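PDB 1A76: flap endonuclease 1 from Methanocaldococcus jannaschii, which cuts 5'-flaps displaced during DNA replication and repair as a structure-specific, magnesium-dependent endonuclease, and also has 5'-3' exonuclease activity. Local coordinates for residues G2-G6 and I217-G222; F5-I9 and G234-A238. All coordinates share one frame; numbering follows the deposited sequence.

Interaction 1 (G2-G6 and I217-G222)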
# COMPACT_ATOMS: atom_id res chain seq x y z
N GLY A 2 0.78 9.25 -3.37
CA GLY A 2 -0.02 8.94 -4.54
C GLY A 2 -0.51 10.20 -5.24
O GLY A 2 0.09 11.26 -5.09
N VAL A 3 -1.60 10.07 -6.00
CA VAL A 3 -2.16 11.21 -6.72
C VAL A 3 -2.96 12.08 -5.75
O VAL A 3 -3.80 11.58 -5.00
CB VAL A 3 -3.08 10.74 -7.88
CG1 VAL A 3 -3.33 11.89 -8.85
CG2 VAL A 3 -2.43 9.57 -8.61
N GLN A 4 -2.70 13.38 -5.78
CA GLN A 4 -3.36 14.34 -4.89
C GLN A 4 -4.80 14.65 -5.25
O GLN A 4 -5.14 15.80 -5.54
CB GLN A 4 -2.56 15.65 -4.86
CG GLN A 4 -1.09 15.48 -4.53
CD GLN A 4 -0.85 14.40 -3.51
OE1 GLN A 4 -0.92 14.64 -2.30
NE2 GLN A 4 -0.57 13.19 -3.98
N PHE A 5 -5.66 13.64 -5.20
CA PHE A 5 -7.07 13.80 -5.52
C PHE A 5 -7.83 14.48 -4.38
O PHE A 5 -8.82 15.18 -4.61
CB PHE A 5 -7.71 12.43 -5.77
CG PHE A 5 -7.52 11.92 -7.17
CD1 PHE A 5 -7.27 12.79 -8.23
CD2 PHE A 5 -7.62 10.55 -7.43
CE1 PHE A 5 -7.12 12.31 -9.52
CE2 PHE A 5 -7.47 10.06 -8.73
CZ PHE A 5 -7.22 10.94 -9.78
N GLY A 6 -7.36 14.25 -3.15
CA GLY A 6 -7.98 14.80 -1.95
C GLY A 6 -9.03 15.89 -2.06
O GLY A 6 -10.23 15.62 -1.97
N ILE A 217 -6.99 12.18 -15.73
CA ILE A 217 -6.74 13.28 -14.80
C ILE A 217 -5.48 12.92 -14.00
O ILE A 217 -4.59 13.75 -13.82
CB ILE A 217 -7.93 13.49 -13.81
CG1 ILE A 217 -9.13 14.06 -14.56
CG2 ILE A 217 -7.52 14.46 -12.70
CD1 ILE A 217 -10.44 13.90 -13.80
N ALA A 218 -5.41 11.67 -13.54
CA ALA A 218 -4.27 11.19 -12.78
C ALA A 218 -2.98 11.30 -13.60
O ALA A 218 -1.94 11.74 -13.09
CB ALA A 218 -4.49 9.74 -12.37
N ILE A 219 -3.05 10.90 -14.86
CA ILE A 219 -1.88 10.96 -15.72
C ILE A 219 -1.42 12.42 -15.87
O ILE A 219 -0.23 12.69 -15.79
CB ILE A 219 -2.16 10.30 -17.09
CG1 ILE A 219 -2.27 8.77 -16.89
CG2 ILE A 219 -1.03 10.59 -18.07
CD1 ILE A 219 -2.78 8.01 -18.11
N PHE A 220 -2.36 13.34 -16.08
CA PHE A 220 -2.04 14.78 -16.20
C PHE A 220 -1.32 15.27 -14.96
O PHE A 220 -0.32 15.99 -15.03
CB PHE A 220 -3.31 15.63 -16.33
CG PHE A 220 -3.77 15.85 -17.75
CD1 PHE A 220 -3.00 16.61 -18.63
CD2 PHE A 220 -4.98 15.34 -18.18
CE1 PHE A 220 -3.45 16.85 -19.93
CE2 PHE A 220 -5.44 15.57 -19.47
CZ PHE A 220 -4.66 16.34 -20.35
N MET A 221 -1.86 14.91 -13.80
CA MET A 221 -1.28 15.35 -12.54
C MET A 221 0.06 14.68 -12.31
O MET A 221 0.96 15.26 -11.72
CB MET A 221 -2.24 15.07 -11.39
CG MET A 221 -3.53 15.90 -11.47
SD MET A 221 -4.78 15.39 -10.28
CE MET A 221 -4.02 15.85 -8.74
N GLY A 222 0.17 13.45 -12.80
CA GLY A 222 1.41 12.69 -12.65
C GLY A 222 1.25 11.46 -11.78
O GLY A 222 0.83 11.56 -10.62

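Interaction 2 (F5-I9 and G234-A238)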
# COMPACT_ATOMS: atom_id res chain seq x y z
N PHE A 5 -5.66 13.64 -5.20
CA PHE A 5 -7.07 13.80 -5.52
C PHE A 5 -7.83 14.48 -4.38
O PHE A 5 -8.82 15.18 -4.61
CB PHE A 5 -7.71 12.43 -5.77
CG PHE A 5 -7.52 11.92 -7.17
CD1 PHE A 5 -7.27 12.79 -8.23
CD2 PHE A 5 -7.62 10.55 -7.43
CE1 PHE A 5 -7.12 12.31 -9.52
CE2 PHE A 5 -7.47 10.06 -8.73
CZ PHE A 5 -7.22 10.94 -9.78
N GLY A 6 -7.36 14.25 -3.15
CA GLY A 6 -7.98 14.80 -1.95
C GLY A 6 -9.03 15.89 -2.06
O GLY A 6 -10.23 15.62 -1.97
N ASP A 7 -8.57 17.12 -2.24
CA ASP A 7 -9.41 18.30 -2.35
C ASP A 7 -10.38 18.30 -3.53
O ASP A 7 -11.26 19.15 -3.61
CB ASP A 7 -8.50 19.54 -2.45
CG ASP A 7 -9.27 20.85 -2.38
OD1 ASP A 7 -9.73 21.32 -3.44
OD2 ASP A 7 -9.41 21.40 -1.27
N PHE A 8 -10.24 17.34 -4.44
CA PHE A 8 -11.09 17.33 -5.62
C PHE A 8 -12.12 16.23 -5.79
O PHE A 8 -12.92 16.29 -6.71
CB PHE A 8 -10.20 17.40 -6.85
CG PHE A 8 -9.16 18.47 -6.76
CD1 PHE A 8 -9.50 19.80 -6.99
CD2 PHE A 8 -7.86 18.16 -6.38
CE1 PHE A 8 -8.56 20.81 -6.85
CE2 PHE A 8 -6.91 19.16 -6.24
CZ PHE A 8 -7.26 20.50 -6.48
N ILE A 9 -12.12 15.24 -4.92
CA ILE A 9 -13.10 14.18 -5.07
C ILE A 9 -13.97 14.03 -3.84
O ILE A 9 -13.56 14.36 -2.73
CB ILE A 9 -12.41 12.83 -5.38
CG1 ILE A 9 -11.52 12.42 -4.20
CG2 ILE A 9 -11.55 12.96 -6.63
CD1 ILE A 9 -10.75 11.15 -4.45
N GLY A 234 -2.87 20.95 -13.15
CA GLY A 234 -3.46 20.40 -11.93
C GLY A 234 -4.79 19.69 -12.17
O GLY A 234 -5.19 19.48 -13.32
N PHE A 235 -5.48 19.33 -11.10
CA PHE A 235 -6.75 18.61 -11.22
C PHE A 235 -7.83 19.39 -11.99
O PHE A 235 -8.47 18.84 -12.88
CB PHE A 235 -7.27 18.22 -9.82
CG PHE A 235 -8.46 17.29 -9.86
CD1 PHE A 235 -9.74 17.78 -10.13
CD2 PHE A 235 -8.32 15.93 -9.61
CE1 PHE A 235 -10.85 16.93 -10.16
CE2 PHE A 235 -9.42 15.08 -9.63
CZ PHE A 235 -10.69 15.58 -9.91
N LYS A 236 -8.01 20.66 -11.64
CA LYS A 236 -9.00 21.52 -12.27
C LYS A 236 -8.83 21.63 -13.77
O LYS A 236 -9.79 21.47 -14.53
CB LYS A 236 -8.94 22.93 -11.65
CG LYS A 236 -9.84 23.15 -10.45
CD LYS A 236 -10.32 24.60 -10.38
CE LYS A 236 -11.84 24.71 -10.54
NZ LYS A 236 -12.24 25.51 -11.74
N ARG A 237 -7.60 21.92 -14.21
CA ARG A 237 -7.32 22.06 -15.64
C ARG A 237 -7.45 20.73 -16.38
O ARG A 237 -7.94 20.68 -17.51
CB ARG A 237 -5.92 22.64 -15.84
CG ARG A 237 -5.42 22.58 -17.28
CD ARG A 237 -6.16 23.55 -18.23
NE ARG A 237 -5.51 23.57 -19.54
CZ ARG A 237 -6.14 23.74 -20.70
NH1 ARG A 237 -7.46 23.91 -20.73
NH2 ARG A 237 -5.45 23.72 -21.83
N ALA A 238 -7.01 19.66 -15.73
CA ALA A 238 -7.07 18.33 -16.32
C ALA A 238 -8.52 17.87 -16.47
O ALA A 238 -8.91 17.31 -17.50
CB ALA A 238 -6.28 17.36 -15.46

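Interaction 1 (G2-G6 and I217-G222)
Phe-5 and Met-221 make a Met-aromatic contact where the N-terminal loop meets helix 211-221, the first of two successive helices in the helix-3-turn-helix (H3TH) part of FEN1. Met-221 SD lies 5.1 Å from the Phe-5 ring centroid, in an oblique position. The CE1-CZ end of the ring reaches the helix: CE1 meets Ile-217 CG2 at 3.9 Å, near the ring plane, while CZ approaches Ala-218 CB. The small methyl of Ala-218 lets the end of the ring come close to the helix. Replacing the Phe-5 ring by an alanine methyl is likely to open a gap facing Ile-217, Ala-218 and Met-221. Val-3 has CG1 trans to the backbone N (chi1 -164°), and this methyl packs 4.0 Å from Met-221 CE and also sits beyond one face of the Phe-5 ring, toward its rim. Farther out, Leu-178 covers Ala-218, and Val-3 N is hydrogen-bonded to Asp-175 OD1, a predicted magnesium ligand; the Val-3 side chain is about 7 Å from a bound manganese ion. Gly-222, the first residue past the helix, has positive phi (115°), where a CB would jam against the preceding carbonyl. The flexible Met-221 chain bends at chi3 (68°), and Met-221 CE comes to 3.4 Å from Gln-4 O.

Interaction 2 (F5-I9 and G234-A238)
The carbonyl oxygen of Phe-5 accepts two backbone N-H groups: Phe-8 N binds Phe-5 O at 2.6 Å, and Ile-9 N reaches the same oxygen more weakly at 3.3 Å. These bonds curl the chain into a short 3-10 turn, which presents the side chains of Phe-5, Phe-8 and Ile-9 to Phe-235. The planes of Phe-8 and Phe-235 are nearly parallel, 7° apart, but the rings are slid so far along each other that they barely overlap. Instead Phe-235 CB makes a CH-pi contact over a face of Phe-8, 3.6 Å from the Phe-8 ring centroid, and Phe-8 CB in turn lies over the Phe-235 ring. Phe-5 meets the same residue differently, its ring almost perpendicular to that of Phe-235, with Phe-5 CD1 3.4 Å from Phe-235 CE2 and lying at the edge of the Phe-235 ring. Together the three form an aromatic cluster at the start of helix 235-244, which follows the turn of the helix-3-turn-helix element. Gly-234 is the N-cap residue, and its O receives Ala-238 N at 3.0 Å in the first turn. A chi1 of -171° swings the Phe-235 ring away from its own N and across to the loop, where a broad flat ring can meet three neighbours at once. Ile-9 adds a branched aliphatic contact, its CG2 4.2 Å from Phe-235 CE2. More exposed, Lys-236 brings its CG near Phe-8 CE1, while its charged end leads away from the loop.

How the interactions relate
From the N terminus, residues 2-6 open interaction 1, and the chain runs through the strands of the central sheet and on to helix 211-221 before 217-222 closes that loop. Interaction 2 begins on the overlapping stretch 5-9 and closes one helix later, at 234-238, so the two closures are staggered and cross, sharing Phe-5 and Gly-6. One short N-domain loop is thereby tied to two consecutive I-domain helices. The contacts also meet directly: Ile-217 CG2 lies 3.5 Å from Phe-235 CD2, Met-221 SD packs on the same ring, and Phe-220 and Ala-238 join the helices beside them.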